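Local coordinates for 2,3-dihydroxybenzoate-AMP ligase (Mycobacterium smegmatis, PDB 5KEI), which is a member of the ANL superfamily of AMP-binding enzymes, built from a large N-terminal domain and a small C-terminal one, at residues D77-R82 with V189-P194; A85-L90 with F113-A118; G95-V100 with V140-A145. One frame throughout, in Å; residues are numbered along the deposited sequence.

Interaction 1: residues D77-R82 with V189-P194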
ATOM      1  N   ASP A  77       4.012   6.540  24.507  1.00 35.07           N
ATOM      2  CA  ASP A  77       5.010   5.491  24.692  1.00 35.15           C
ATOM      3  C   ASP A  77       4.604   4.459  25.757  1.00 39.86           C
ATOM      4  O   ASP A  77       4.873   3.265  25.604  1.00 40.79           O
ATOM      5  CB  ASP A  77       6.352   6.117  25.070  1.00 36.68           C
ATOM      6  CG  ASP A  77       7.535   5.215  24.754  1.00 38.48           C
ATOM      7  OD1 ASP A  77       7.492   4.510  23.722  1.00 39.10           O
ATOM      8  OD2 ASP A  77       8.507   5.208  25.539  1.00 41.86           O
ATOM      9  N   ARG A  78       3.970   4.922  26.836  1.00 39.54           N
ATOM     10  CA  ARG A  78       3.510   4.034  27.907  1.00 40.03           C
ATOM     11  C   ARG A  78       2.292   3.230  27.458  1.00 42.17           C
ATOM     12  O   ARG A  78       2.192   2.033  27.727  1.00 40.53           O
ATOM     13  CB  ARG A  78       3.157   4.820  29.177  1.00 34.47           C
ATOM     14  CG  ARG A  78       4.340   5.492  29.855  1.00 41.67           C
ATOM     15  CD  ARG A  78       3.874   6.345  31.031  1.00 48.43           C
ATOM     16  NE  ARG A  78       4.676   7.565  31.175  1.00 56.21           N
ATOM     17  CZ  ARG A  78       4.182   8.804  31.179  1.00 53.28           C
ATOM     18  NH1 ARG A  78       2.875   9.010  31.058  1.00 50.88           N
ATOM     19  NH2 ARG A  78       4.999   9.843  31.312  1.00 53.76           N
ATOM     20  N   LEU A  79       1.369   3.908  26.781  1.00 35.08           N
ATOM     21  CA  LEU A  79       0.168   3.271  26.273  1.00 37.73           C
ATOM     22  C   LEU A  79       0.494   2.099  25.366  1.00 39.13           C
ATOM     23  O   LEU A  79      -0.094   1.034  25.503  1.00 38.05           O
ATOM     24  CB  LEU A  79      -0.690   4.283  25.525  1.00 42.00           C
ATOM     25  CG  LEU A  79      -1.387   5.296  26.427  1.00 37.78           C
ATOM     26  CD1 LEU A  79      -2.093   6.342  25.570  1.00 38.74           C
ATOM     27  CD2 LEU A  79      -2.363   4.573  27.330  1.00 35.16           C
ATOM     28  N   ALA A  80       1.433   2.302  24.444  1.00 38.77           N
ATOM     29  CA  ALA A  80       1.855   1.239  23.548  1.00 35.07           C
ATOM     30  C   ALA A  80       2.474   0.087  24.330  1.00 37.97           C
ATOM     31  O   ALA A  80       2.222  -1.076  24.016  1.00 35.19           O
ATOM     32  CB  ALA A  80       2.838   1.764  22.515  1.00 35.33           C
ATOM     33  N   ASP A  81       3.295   0.421  25.330  1.00 39.77           N
ATOM     34  CA  ASP A  81       3.905  -0.588  26.204  1.00 43.04           C
ATOM     35  C   ASP A  81       2.817  -1.407  26.878  1.00 41.25           C
ATOM     36  O   ASP A  81       2.848  -2.643  26.862  1.00 44.84           O
ATOM     37  CB  ASP A  81       4.811   0.054  27.275  1.00 43.26           C
ATOM     38  CG  ASP A  81       6.228   0.350  26.771  1.00 47.85           C
ATOM     39  OD1 ASP A  81       6.644  -0.222  25.741  1.00 53.12           O
ATOM     40  OD2 ASP A  81       6.936   1.160  27.412  1.00 46.14           O
ATOM     41  N   ARG A  82       1.845  -0.713  27.461  1.00 40.81           N
ATOM     42  CA  ARG A  82       0.750  -1.379  28.161  1.00 45.91           C
ATOM     43  C   ARG A  82      -0.107  -2.191  27.209  1.00 42.82           C
ATOM     44  O   ARG A  82      -0.566  -3.288  27.550  1.00 46.19           O
ATOM     45  CB  ARG A  82      -0.110  -0.364  28.908  1.00 45.49           C
ATOM     46  CG  ARG A  82       0.444  -0.017  30.278  1.00 52.28           C
ATOM     47  CD  ARG A  82      -0.288   1.167  30.863  1.00 60.38           C
ATOM     48  NE  ARG A  82      -1.733   0.947  30.872  1.00 70.95           N
ATOM     49  CZ  ARG A  82      -2.631   1.911  31.046  1.00 68.74           C
ATOM     50  NH1 ARG A  82      -2.234   3.170  31.210  1.00 66.47           N
ATOM     51  NH2 ARG A  82      -3.923   1.618  31.047  1.00 67.23           N
ATOM     52  N   VAL A 189      -8.304  -5.068  27.275  1.00 44.21           N
ATOM     53  CA  VAL A 189      -7.071  -5.807  27.044  1.00 46.45           C
ATOM     54  C   VAL A 189      -5.830  -4.903  27.082  1.00 49.67           C
ATOM     55  O   VAL A 189      -4.796  -5.292  27.622  1.00 51.74           O
ATOM     56  CB  VAL A 189      -7.116  -6.563  25.698  1.00 46.13           C
ATOM     57  CG1 VAL A 189      -5.839  -7.366  25.493  1.00 45.44           C
ATOM     58  CG2 VAL A 189      -8.329  -7.478  25.647  1.00 43.77           C
ATOM     59  N   THR A 190      -5.928  -3.697  26.535  1.00 48.20           N
ATOM     60  CA  THR A 190      -4.748  -2.843  26.411  1.00 45.81           C
ATOM     61  C   THR A 190      -4.546  -1.906  27.608  1.00 48.91           C
ATOM     62  O   THR A 190      -3.413  -1.617  28.007  1.00 43.61           O
ATOM     63  CB  THR A 190      -4.814  -2.014  25.123  1.00 40.08           C
ATOM     64  OG1 THR A 190      -5.989  -1.201  25.138  1.00 42.58           O
ATOM     65  CG2 THR A 190      -4.877  -2.933  23.929  1.00 36.60           C
ATOM     66  N   ARG A 191      -5.641  -1.432  28.187  1.00 53.76           N
ATOM     67  CA  ARG A 191      -5.540  -0.586  29.372  1.00 59.86           C
ATOM     68  C   ARG A 191      -5.691  -1.448  30.608  1.00 62.80           C
ATOM     69  O   ARG A 191      -6.375  -2.474  30.568  1.00 66.11           O
ATOM     70  CB  ARG A 191      -6.607   0.512  29.371  1.00 55.41           C
ATOM     71  CG  ARG A 191      -6.722   1.305  28.072  1.00 51.40           C
ATOM     72  CD  ARG A 191      -5.453   2.081  27.743  1.00 54.54           C
ATOM     73  NE  ARG A 191      -5.785   3.315  27.038  1.00 54.76           N
ATOM     74  CZ  ARG A 191      -5.900   3.424  25.715  1.00 51.39           C
ATOM     75  NH1 ARG A 191      -5.697   2.361  24.943  1.00 43.36           N
ATOM     76  NH2 ARG A 191      -6.216   4.600  25.165  1.00 44.15           N
ATOM     77  N   ALA A 192      -5.051  -1.044  31.699  1.00 63.80           N
ATOM     78  CA  ALA A 192      -5.225  -1.714  32.986  1.00 79.10           C
ATOM     79  C   ALA A 192      -5.012  -3.227  32.899  1.00 80.88           C
ATOM     80  O   ALA A 192      -5.554  -3.991  33.699  1.00 79.53           O
ATOM     81  CB  ALA A 192      -6.619  -1.411  33.555  1.00 81.36           C
ATOM     82  N   ALA A 193      -4.248  -3.659  31.904  1.00 79.97           N
ATOM     83  CA  ALA A 193      -3.832  -5.046  31.837  1.00 80.19           C
ATOM     84  C   ALA A 193      -2.348  -5.064  32.098  1.00 81.24           C
ATOM     85  O   ALA A 193      -1.550  -4.745  31.214  1.00 77.11           O
ATOM     86  CB  ALA A 193      -4.165  -5.668  30.502  1.00 71.52           C
ATOM     87  N   PRO A 194      -1.975  -5.412  33.334  1.00 82.14           N
ATOM     88  CA  PRO A 194      -0.571  -5.465  33.728  1.00 78.90           C
ATOM     89  C   PRO A 194       0.174  -6.508  32.905  1.00 82.00           C
ATOM     90  O   PRO A 194      -0.431  -7.358  32.236  1.00 79.90           O
ATOM     91  CB  PRO A 194      -0.634  -5.854  35.208  1.00 81.93           C
ATOM     92  CG  PRO A 194      -1.928  -6.588  35.341  1.00 81.71           C
ATOM     93  CD  PRO A 194      -2.869  -5.908  34.394  1.00 84.65           C
TER
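Leu79 CD2 lies over one face of the Arg191 guanidinium, 3.7 Å from Arg191 NE, and its side chain runs slantwise to the aliphatic arm of that arginine. The Arg82 guanidinium, by contrast, is met at its edge: the carbonyl carbon of Arg191 lies in its plane, and Ala192 N lies close to that plane. Arg82 NH2 stands 3.0 Å from Ala192 N, but both are donors and no hydrogen bond joins them, so the position of the Arg82 end is doubtful; the same NH2 is 3.4 Å from Arg191 CB. A bend at chi3 (54°) turns the end of the Arg82 chain toward this backbone. Helix 73-88 thus meets the C-terminal end of helix 186-190 at the surface of the N-terminal domain of this ANL-family enzyme. Arg191 is where the chain leaves the helical course, and its bends at chi2 and chi3 carry the guanidinium back against Leu79 CD2, where NH1 forms a salt bridge with Glu107 of helix 107-117. Val110 of that helix touches both Leu79 and Arg191. Nearer the backbone, Arg82 CB rests 3.6 Å from Thr190 O, while Thr190 OG1 turns to its own helix and hydrogen-bonds to Trp186 O.

Interaction 2: residues A85-L90 with F113-A118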
ATOM      1  N   ALA A  85       1.844  -5.511  26.409  1.00 43.05           N
ATOM      2  CA  ALA A  85       1.746  -6.511  27.467  1.00 41.11           C
ATOM      3  C   ALA A  85       0.382  -7.193  27.408  1.00 42.16           C
ATOM      4  O   ALA A  85       0.294  -8.413  27.482  1.00 40.86           O
ATOM      5  CB  ALA A  85       1.972  -5.877  28.823  1.00 43.63           C
ATOM      6  N   GLY A  86      -0.678  -6.400  27.257  1.00 45.89           N
ATOM      7  CA  GLY A  86      -2.025  -6.936  27.124  1.00 40.99           C
ATOM      8  C   GLY A  86      -2.138  -7.927  25.972  1.00 46.94           C
ATOM      9  O   GLY A  86      -2.724  -9.016  26.118  1.00 44.82           O
ATOM     10  N   ILE A  87      -1.560  -7.551  24.830  1.00 42.97           N
ATOM     11  CA  ILE A  87      -1.624  -8.358  23.612  1.00 42.30           C
ATOM     12  C   ILE A  87      -0.841  -9.658  23.765  1.00 41.07           C
ATOM     13  O   ILE A  87      -1.334 -10.726  23.407  1.00 42.27           O
ATOM     14  CB  ILE A  87      -1.093  -7.575  22.393  1.00 34.32           C
ATOM     15  CG1 ILE A  87      -2.123  -6.526  21.953  1.00 39.00           C
ATOM     16  CG2 ILE A  87      -0.798  -8.521  21.246  1.00 31.49           C
ATOM     17  CD1 ILE A  87      -1.544  -5.349  21.148  1.00 32.49           C
ATOM     18  N   ALA A  88       0.381  -9.554  24.284  1.00 42.12           N
ATOM     19  CA  ALA A  88       1.191 -10.722  24.627  1.00 44.13           C
ATOM     20  C   ALA A  88       0.456 -11.631  25.628  1.00 44.29           C
ATOM     21  O   ALA A  88       0.620 -12.861  25.624  1.00 43.03           O
ATOM     22  CB  ALA A  88       2.547 -10.281  25.200  1.00 39.33           C
ATOM     23  N   GLY A  89      -0.364 -11.010  26.468  1.00 41.73           N
ATOM     24  CA  GLY A  89      -1.175 -11.719  27.438  1.00 45.55           C
ATOM     25  C   GLY A  89      -2.265 -12.609  26.861  1.00 44.10           C
ATOM     26  O   GLY A  89      -2.758 -13.512  27.546  1.00 48.56           O
ATOM     27  N   LEU A  90      -2.659 -12.363  25.618  1.00 42.75           N
ATOM     28  CA  LEU A  90      -3.683 -13.191  24.982  1.00 43.44           C
ATOM     29  C   LEU A  90      -3.028 -14.390  24.311  1.00 44.62           C
ATOM     30  O   LEU A  90      -3.708 -15.308  23.852  1.00 46.27           O
ATOM     31  CB  LEU A  90      -4.498 -12.390  23.951  1.00 43.87           C
ATOM     32  CG  LEU A  90      -5.303 -11.153  24.378  1.00 43.62           C
ATOM     33  CD1 LEU A  90      -5.928 -10.496  23.153  1.00 44.00           C
ATOM     34  CD2 LEU A  90      -6.386 -11.500  25.388  1.00 37.49           C
ATOM     35  N   PHE A 113       1.765   0.728  17.558  1.00 27.62           N
ATOM     36  CA  PHE A 113       2.987   0.493  18.322  1.00 30.17           C
ATOM     37  C   PHE A 113       2.769  -0.563  19.408  1.00 31.93           C
ATOM     38  O   PHE A 113       3.686  -1.319  19.720  1.00 30.79           O
ATOM     39  CB  PHE A 113       3.509   1.814  18.909  1.00 30.93           C
ATOM     40  CG  PHE A 113       4.021   2.746  17.859  1.00 27.82           C
ATOM     41  CD1 PHE A 113       3.237   3.784  17.385  1.00 33.06           C
ATOM     42  CD2 PHE A 113       5.256   2.534  17.284  1.00 30.61           C
ATOM     43  CE1 PHE A 113       3.699   4.619  16.384  1.00 33.59           C
ATOM     44  CE2 PHE A 113       5.724   3.357  16.286  1.00 27.66           C
ATOM     45  CZ  PHE A 113       4.942   4.404  15.839  1.00 31.33           C
ATOM     46  N   GLY A 114       1.547  -0.640  19.937  1.00 29.15           N
ATOM     47  CA  GLY A 114       1.160  -1.703  20.844  1.00 29.19           C
ATOM     48  C   GLY A 114       1.392  -3.050  20.197  1.00 31.55           C
ATOM     49  O   GLY A 114       2.082  -3.915  20.748  1.00 36.25           O
ATOM     50  N   LEU A 115       0.832  -3.227  19.006  1.00 30.23           N
ATOM     51  CA  LEU A 115       1.045  -4.446  18.241  1.00 28.90           C
ATOM     52  C   LEU A 115       2.527  -4.703  17.922  1.00 33.14           C
ATOM     53  O   LEU A 115       3.017  -5.830  18.073  1.00 33.47           O
ATOM     54  CB  LEU A 115       0.220  -4.393  16.953  1.00 31.23           C
ATOM     55  CG  LEU A 115      -1.267  -4.708  17.151  1.00 31.95           C
ATOM     56  CD1 LEU A 115      -2.080  -4.328  15.938  1.00 29.18           C
ATOM     57  CD2 LEU A 115      -1.431  -6.191  17.467  1.00 30.39           C
ATOM     58  N   LEU A 116       3.237  -3.663  17.485  1.00 31.97           N
ATOM     59  CA  LEU A 116       4.647  -3.803  17.114  1.00 35.71           C
ATOM     60  C   LEU A 116       5.510  -4.252  18.296  1.00 34.19           C
ATOM     61  O   LEU A 116       6.439  -5.052  18.135  1.00 29.47           O
ATOM     62  CB  LEU A 116       5.195  -2.485  16.556  1.00 28.23           C
ATOM     63  CG  LEU A 116       4.681  -2.038  15.186  1.00 34.01           C
ATOM     64  CD1 LEU A 116       5.171  -0.633  14.882  1.00 32.16           C
ATOM     65  CD2 LEU A 116       5.081  -3.007  14.084  1.00 26.92           C
ATOM     66  N   ARG A 117       5.201  -3.727  19.476  1.00 31.03           N
ATOM     67  CA  ARG A 117       6.001  -4.023  20.660  1.00 33.11           C
ATOM     68  C   ARG A 117       5.717  -5.418  21.199  1.00 38.28           C
ATOM     69  O   ARG A 117       6.514  -5.953  21.951  1.00 43.93           O
ATOM     70  CB  ARG A 117       5.765  -2.974  21.743  1.00 33.30           C
ATOM     71  CG  ARG A 117       6.202  -1.587  21.318  1.00 30.30           C
ATOM     72  CD  ARG A 117       6.781  -0.808  22.432  1.00 33.48           C
ATOM     73  NE  ARG A 117       7.483   0.348  21.902  1.00 34.32           N
ATOM     74  CZ  ARG A 117       7.219   1.587  22.277  1.00 34.78           C
ATOM     75  NH1 ARG A 117       6.299   1.800  23.205  1.00 37.36           N
ATOM     76  NH2 ARG A 117       7.885   2.600  21.748  1.00 31.85           N
ATOM     77  N   ALA A 118       4.592  -6.011  20.807  1.00 36.57           N
ATOM     78  CA  ALA A 118       4.355  -7.413  21.115  1.00 34.78           C
ATOM     79  C   ALA A 118       5.045  -8.293  20.062  1.00 34.68           C
ATOM     80  O   ALA A 118       5.099  -9.523  20.182  1.00 32.72           O
ATOM     81  CB  ALA A 118       2.867  -7.707  21.189  1.00 34.09           C
TER
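Ile87 sets CG1 beside its backbone N (chi1 -75°) and CG2 beside its carbonyl carbon, and this splits the side chain into two arms that meet different residues of 113-118. The CG1 arm is carried on by a nearly extended chi2 (157°), so that CD1 reaches the backbone between Gly114 and Leu115, with Gly114 C and Leu115 N each 3.8 Å from Ile87 CD1. The CG2 arm touches Ala118, whose CB points at helix 73-88; Ile87 CG2 and Ala118 CB are 3.8 Å apart. Leu115 starts out in the other direction, its CB directed away from 85-90, but its branch bends back and CD2 comes to 3.8 Å from Ile87 CD1. The two side chains cross at about a right angle there, methyl against methyl. In the fold, helix 107-117 is the connection of a beta-alpha-beta unit between the neighbouring parallel strands 97-101 and 121-124, and helix 73-88 comes alongside its C-terminal part. Leu115 lies between Ile87 and the seven-stranded sheet, where it also rests on Val98 and Val100 of strand 97-101. The backbones come nearest at Ala88 and Ala118, whose CA atoms are 5.8 Å apart, and small side chains on both permit that approach. No hydrogen bond crosses between the two segments, and the contact is made by methyl groups, against each other and, at Ile87 CD1, against the Gly114-Leu115 peptide. Ile87 also leans on Ile92, and Ala88 touches Pro198 of a loop. Arg117 leads its guanidinium away from 85-90, into salt bridges with Asp48 and Asp77, its arm touching Ala84.

Interaction 3: residues G95-V100 with V140-A145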
ATOM      1  N   GLY A  95       5.949 -12.421  15.421  1.00 40.58           N
ATOM      2  CA  GLY A  95       5.779 -12.946  14.080  1.00 37.69           C
ATOM      3  C   GLY A  95       4.330 -13.184  13.691  1.00 34.36           C
ATOM      4  O   GLY A  95       4.013 -13.283  12.512  1.00 36.73           O
ATOM      5  N   ASP A  96       3.453 -13.294  14.680  1.00 31.30           N
ATOM      6  CA  ASP A  96       2.028 -13.518  14.425  1.00 33.98           C
ATOM      7  C   ASP A  96       1.428 -12.332  13.693  1.00 35.23           C
ATOM      8  O   ASP A  96       1.667 -11.186  14.048  1.00 31.95           O
ATOM      9  CB  ASP A  96       1.262 -13.744  15.731  1.00 35.98           C
ATOM     10  CG  ASP A  96       1.386 -15.180  16.248  1.00 43.00           C
ATOM     11  OD1 ASP A  96       2.102 -15.982  15.603  1.00 40.77           O
ATOM     12  OD2 ASP A  96       0.760 -15.501  17.293  1.00 43.74           O
ATOM     13  N   ARG A  97       0.622 -12.597  12.681  1.00 36.51           N
ATOM     14  CA  ARG A  97       0.048 -11.488  11.942  1.00 30.29           C
ATOM     15  C   ARG A  97      -1.356 -11.224  12.448  1.00 31.80           C
ATOM     16  O   ARG A  97      -2.089 -12.139  12.831  1.00 32.93           O
ATOM     17  CB  ARG A  97       0.150 -11.796  10.453  1.00 31.04           C
ATOM     18  CG  ARG A  97       1.624 -12.149  10.207  1.00 32.78           C
ATOM     19  CD  ARG A  97       1.988 -12.625   8.869  1.00 37.84           C
ATOM     20  NE  ARG A  97       1.815 -14.058   8.655  1.00 40.24           N
ATOM     21  CZ  ARG A  97       2.479 -15.027   9.279  1.00 33.54           C
ATOM     22  NH1 ARG A  97       2.239 -16.283   8.939  1.00 36.20           N
ATOM     23  NH2 ARG A  97       3.344 -14.764  10.245  1.00 34.32           N
ATOM     24  N   VAL A  98      -1.680  -9.944  12.537  1.00 28.74           N
ATOM     25  CA  VAL A  98      -2.920  -9.488  13.130  1.00 26.88           C
ATOM     26  C   VAL A  98      -3.596  -8.522  12.166  1.00 27.00           C
ATOM     27  O   VAL A  98      -3.012  -7.515  11.776  1.00 26.85           O
ATOM     28  CB  VAL A  98      -2.664  -8.804  14.509  1.00 23.50           C
ATOM     29  CG1 VAL A  98      -3.954  -8.194  15.080  1.00 25.26           C
ATOM     30  CG2 VAL A  98      -2.033  -9.813  15.499  1.00 30.24           C
ATOM     31  N   LEU A  99      -4.824  -8.828  11.774  1.00 30.27           N
ATOM     32  CA  LEU A  99      -5.562  -7.947  10.876  1.00 29.55           C
ATOM     33  C   LEU A  99      -6.010  -6.719  11.644  1.00 27.99           C
ATOM     34  O   LEU A  99      -6.588  -6.832  12.715  1.00 30.72           O
ATOM     35  CB  LEU A  99      -6.771  -8.659  10.267  1.00 30.33           C
ATOM     36  CG  LEU A  99      -6.509  -9.870   9.377  1.00 32.44           C
ATOM     37  CD1 LEU A  99      -7.819 -10.411   8.812  1.00 34.47           C
ATOM     38  CD2 LEU A  99      -5.567  -9.521   8.258  1.00 29.50           C
ATOM     39  N   VAL A 100      -5.745  -5.543  11.093  1.00 29.49           N
ATOM     40  CA  VAL A 100      -6.141  -4.293  11.740  1.00 33.59           C
ATOM     41  C   VAL A 100      -7.025  -3.413  10.836  1.00 33.97           C
ATOM     42  O   VAL A 100      -6.674  -3.134   9.684  1.00 30.46           O
ATOM     43  CB  VAL A 100      -4.903  -3.489  12.171  1.00 27.83           C
ATOM     44  CG1 VAL A 100      -5.313  -2.217  12.894  1.00 30.34           C
ATOM     45  CG2 VAL A 100      -4.007  -4.346  13.032  1.00 31.08           C
ATOM     46  N   VAL A 140      -4.153 -15.290   3.617  1.00 36.84           N
ATOM     47  CA  VAL A 140      -2.809 -15.032   3.102  1.00 36.51           C
ATOM     48  C   VAL A 140      -1.811 -14.822   4.258  1.00 34.72           C
ATOM     49  O   VAL A 140      -0.675 -15.302   4.207  1.00 34.28           O
ATOM     50  CB  VAL A 140      -2.801 -13.816   2.138  1.00 35.25           C
ATOM     51  CG1 VAL A 140      -1.377 -13.462   1.714  1.00 34.14           C
ATOM     52  CG2 VAL A 140      -3.652 -14.105   0.898  1.00 32.95           C
ATOM     53  N   SER A 141      -2.257 -14.143   5.315  1.00 33.64           N
ATOM     54  CA  SER A 141      -1.379 -13.760   6.416  1.00 35.41           C
ATOM     55  C   SER A 141      -1.311 -14.773   7.559  1.00 34.79           C
ATOM     56  O   SER A 141      -0.474 -14.626   8.455  1.00 33.93           O
ATOM     57  CB  SER A 141      -1.810 -12.404   6.996  1.00 28.63           C
ATOM     58  OG  SER A 141      -3.147 -12.442   7.465  1.00 29.07           O
ATOM     59  N   SER A 142      -2.193 -15.771   7.547  1.00 34.50           N
ATOM     60  CA  SER A 142      -2.335 -16.676   8.700  1.00 35.45           C
ATOM     61  C   SER A 142      -2.599 -15.876   9.973  1.00 31.69           C
ATOM     62  O   SER A 142      -2.101 -16.218  11.040  1.00 35.33           O
ATOM     63  CB  SER A 142      -1.087 -17.555   8.888  1.00 28.69           C
ATOM     64  OG  SER A 142      -0.867 -18.374   7.751  1.00 35.26           O
ATOM     65  N   ALA A 143      -3.376 -14.805   9.843  1.00 33.52           N
ATOM     66  CA  ALA A 143      -3.728 -13.961  10.977  1.00 33.52           C
ATOM     67  C   ALA A 143      -4.275 -14.781  12.140  1.00 33.62           C
ATOM     68  O   ALA A 143      -5.002 -15.754  11.941  1.00 38.05           O
ATOM     69  CB  ALA A 143      -4.741 -12.900  10.557  1.00 33.66           C
ATOM     70  N   VAL A 144      -3.909 -14.388  13.357  1.00 33.83           N
ATOM     71  CA  VAL A 144      -4.356 -15.085  14.558  1.00 34.94           C
ATOM     72  C   VAL A 144      -5.351 -14.218  15.335  1.00 32.72           C
ATOM     73  O   VAL A 144      -5.964 -14.659  16.303  1.00 35.79           O
ATOM     74  CB  VAL A 144      -3.159 -15.486  15.461  1.00 28.65           C
ATOM     75  CG1 VAL A 144      -2.110 -16.179  14.626  1.00 32.87           C
ATOM     76  CG2 VAL A 144      -2.559 -14.273  16.161  1.00 24.08           C
ATOM     77  N   ALA A 145      -5.524 -12.981  14.890  1.00 33.92           N
ATOM     78  CA  ALA A 145      -6.424 -12.067  15.566  1.00 32.23           C
ATOM     79  C   ALA A 145      -6.911 -10.965  14.633  1.00 31.62           C
ATOM     80  O   ALA A 145      -6.487 -10.873  13.481  1.00 30.39           O
ATOM     81  CB  ALA A 145      -5.752 -11.477  16.795  1.00 27.97           C
TER
HETATM   82  O   HOH W   1       0.714 -16.570   6.087  1.00 34.81           O
HETATM   83  O   HOH W   2       0.154 -15.237  12.218  1.00 36.87           O
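Arg97 directs its side chain at the end of helix 131-141, and the guanidinium lies aslant to the Ser141 carbonyl, with Ser142 CB beside it. The contact joins two neighbouring parallel strands of the seven-stranded sheet in the N-terminal domain, strand 97-101 and strand 145-149, at the point where the chain leaves helix 131-141 to enter the second of them. A bend at chi3 (-86°) folds the arginine chain over Ser141, where NE comes so near the carbonyl oxygen that the exact bond length is doubtful. NH1 has a further partner in Ser20, and NH2 bonds weakly to Gly95 O. Two backbone hydrogen bonds hold the segments together. Val144 N meets Arg97 O at 2.9 Å, and the same oxygen receives a CA-H...O contact from Ala143 CA at 3.1 Å. Leu99 N bonds to Ala145 O at 3.1 Å. Among the side chains, Asp96 and Val144 cross at about a right angle; Asp96 OD2 lies 3.7 Å from Val144 CG2 and hydrogen-bonds to Arg93 N. Leu99 sets CG against Ala143 CB at 3.7 Å, and its CD2 nears Ser141 OG, a hydroxyl already bonded to Phe137 O. Val98 and Ala145 point to one face of the sheet, with Val98 CG1 4.1 Å from Ala145 CB. Water completes the junction: one molecule accepts from Arg97 NH1, donates to Val140 O and also bonds Ser142 OG, while a second lies over a face of the Arg97 guanidinium, accepts from Arg97 N at 2.7 Å and donates to Ser142 O.

All three interactions belong to the N-terminal domain and lie on one side of the centre of the chain. Interactions 1 and 2 share helix 73-88, with centres about 8 Å apart, and are joined by the salt bridge of Asp77 with Arg117. Interaction 3 centres about 13 Å from interaction 2, and Leu115 connects them by packing on Val98 and Val100; interactions 1 and 3 do not touch. In sequence the segments run 77-82, 85-90, 95-100, 113-118, 140-145 and 189-194: interactions 2 and 3 alternate, and interaction 1 spans both. The result is a continuous path from the surface, through the helix pair, into the parallel sheet.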